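Local structure of pilin (Clostridioides difficile, 6T8S) at residues T55-E58 with S59-D62. The protein is the major type IV pilin PilA1, the subunit that probably assembles into the pilus fibres of the bacterium. Sequence-based numbering, arbitrary orientation.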
ATOM      1  N   THR A  55     -15.007   5.079  -9.753  1.00 22.40           N
ATOM      2  CA  THR A  55     -16.301   5.779  -9.485  1.00 23.31           C
ATOM      3  C   THR A  55     -16.157   6.598  -8.193  1.00 22.76           C
ATOM      4  O   THR A  55     -16.818   7.665  -8.088  1.00 21.87           O
ATOM      5  CB  THR A  55     -17.476   4.793  -9.443  1.00 27.11           C
ATOM      6  OG1 THR A  55     -17.464   4.075 -10.673  1.00 28.30           O
ATOM      7  CG2 THR A  55     -18.818   5.474  -9.273  1.00 27.21           C
ATOM      8  N   TYR A  56     -15.308   6.164  -7.251  1.00 21.36           N
ATOM      9  CA  TYR A  56     -15.251   6.697  -5.861  1.00 21.81           C
ATOM     10  C   TYR A  56     -14.147   7.751  -5.682  1.00 23.91           C
ATOM     11  O   TYR A  56     -14.121   8.387  -4.615  1.00 23.85           O
ATOM     12  CB  TYR A  56     -15.044   5.564  -4.855  1.00 22.72           C
ATOM     13  CG  TYR A  56     -16.192   4.589  -4.780  1.00 23.56           C
ATOM     14  CD1 TYR A  56     -17.257   4.807  -3.921  1.00 25.16           C
ATOM     15  CD2 TYR A  56     -16.241   3.461  -5.591  1.00 24.17           C
ATOM     16  CE1 TYR A  56     -18.319   3.919  -3.836  1.00 25.47           C
ATOM     17  CE2 TYR A  56     -17.303   2.572  -5.525  1.00 24.50           C
ATOM     18  CZ  TYR A  56     -18.347   2.797  -4.640  1.00 23.93           C
ATOM     19  OH  TYR A  56     -19.413   1.939  -4.574  1.00 24.08           O
ATOM     20  N   MET A  57     -13.250   7.920  -6.660  1.00 22.53           N
ATOM     21  CA  MET A  57     -12.060   8.795  -6.518  1.00 22.83           C
ATOM     22  C   MET A  57     -12.046   9.800  -7.668  1.00 24.09           C
ATOM     23  O   MET A  57     -12.107   9.391  -8.838  1.00 25.75           O
ATOM     24  CB  MET A  57     -10.761   7.981  -6.494  1.00 23.18           C
ATOM     25  CG  MET A  57     -10.768   6.914  -5.413  1.00 22.38           C
ATOM     26  SD  MET A  57      -9.130   6.198  -5.087  1.00 23.79           S
ATOM     27  CE  MET A  57      -8.396   7.487  -4.083  1.00 25.37           C
ATOM     28  N   GLU A  58     -11.957  11.083  -7.347  1.00 24.73           N
ATOM     29  CA  GLU A  58     -11.923  12.148  -8.379  1.00 26.23           C
ATOM     30  C   GLU A  58     -10.626  12.007  -9.172  1.00 29.89           C
ATOM     31  O   GLU A  58     -10.657  12.217 -10.394  1.00 31.66           O
ATOM     32  CB  GLU A  58     -12.028  13.524  -7.737  1.00 28.13           C
ATOM     33  CG  GLU A  58     -13.375  13.758  -7.085  1.00 28.29           C
ATOM     34  CD  GLU A  58     -13.616  15.201  -6.681  1.00 28.26           C
ATOM     35  OE1 GLU A  58     -13.043  15.646  -5.678  1.00 29.82           O
ATOM     36  OE2 GLU A  58     -14.388  15.867  -7.379  1.00 30.58           O
ATOM     37  N   SER A  59      -9.540  11.646  -8.494  1.00 29.94           N
ATOM     38  CA  SER A  59      -8.223  11.408  -9.132  1.00 32.42           C
ATOM     39  C   SER A  59      -7.591  10.141  -8.551  1.00 29.49           C
ATOM     40  O   SER A  59      -7.406  10.089  -7.332  1.00 30.19           O
ATOM     41  CB  SER A  59      -7.343  12.611  -8.960  1.00 35.80           C
ATOM     42  OG  SER A  59      -6.292  12.575  -9.911  1.00 43.62           O
ATOM     43  N   LEU A  60      -7.266   9.161  -9.394  1.00 30.02           N
ATOM     44  CA  LEU A  60      -6.673   7.872  -8.935  1.00 28.89           C
ATOM     45  C   LEU A  60      -5.178   8.054  -8.714  1.00 26.71           C
ATOM     46  O   LEU A  60      -4.476   8.472  -9.628  1.00 24.28           O
ATOM     47  CB  LEU A  60      -6.913   6.785  -9.982  1.00 29.30           C
ATOM     48  CG  LEU A  60      -8.345   6.285 -10.103  1.00 31.19           C
ATOM     49  CD1 LEU A  60      -8.497   5.403 -11.336  1.00 32.70           C
ATOM     50  CD2 LEU A  60      -8.767   5.546  -8.851  1.00 28.76           C
ATOM     51  N   PRO A  61      -4.648   7.758  -7.507  1.00 25.17           N
ATOM     52  CA  PRO A  61      -3.204   7.639  -7.315  1.00 27.53           C
ATOM     53  C   PRO A  61      -2.676   6.558  -8.269  1.00 27.46           C
ATOM     54  O   PRO A  61      -3.368   5.580  -8.483  1.00 26.65           O
ATOM     55  CB  PRO A  61      -3.052   7.230  -5.849  1.00 26.56           C
ATOM     56  CG  PRO A  61      -4.320   7.729  -5.200  1.00 25.76           C
ATOM     57  CD  PRO A  61      -5.390   7.547  -6.258  1.00 25.63           C
ATOM     58  N   ASP A  62      -1.481   6.773  -8.821  0.70 29.58           N
ATOM     59  CA  ASP A  62      -0.863   5.911  -9.865  0.70 31.67           C
ATOM     60  C   ASP A  62       0.396   5.251  -9.281  0.70 30.32           C
ATOM     61  O   ASP A  62       0.441   4.005  -9.197  0.70 30.29           O
ATOM     62  CB  ASP A  62      -0.562   6.746 -11.114  0.70 35.63           C
ATOM     63  CG  ASP A  62       0.147   5.980 -12.219  0.70 37.70           C
ATOM     64  OD1 ASP A  62      -0.183   4.800 -12.420  0.70 37.99           O
ATOM     65  OD2 ASP A  62       1.032   6.574 -12.858  0.70 42.56           O
TER
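A turn at Glu-58 and Ser-59 brings Leu-60 and Pro-61 against the side chain of Met-57, a small apolar contact at the protein surface. The CB atoms of Glu-58 and Ser-59 both point away from the opposing limb, which suits two polar residues at an exposed turn. Leu-60 then brings one branch to the thioether: its CD2 lies 3.8 Å from SD of Met-57 and 3.9 Å from CB of the same residue, the two side chains crossing at about a right angle. Leucine's forked apolar end suits a place between Met-57 and Leu-50. Pro-61 adds a second apolar contact, its CD, held close to the backbone by the ring, lying 3.7 Å from CE of Met-57. The flexible methionine serves both neighbours: CG stands anti to the carbonyl carbon (chi1 -55°), and a bend at chi3 (78°) turns CE toward CD of Pro-61. These are van der Waals contacts between residues three and four apart. The loop lies between the long helix 9-37 and strand 70-75. Met-57 also rests on Ala-29 of that helix, Tyr-56 OH is hydrogen-bonded to Asp-36 OD2, Leu-60 also packs on Glu-54, and backbone hydrogen bonding links Asp-62 to Tyr-70 at the start of the strand.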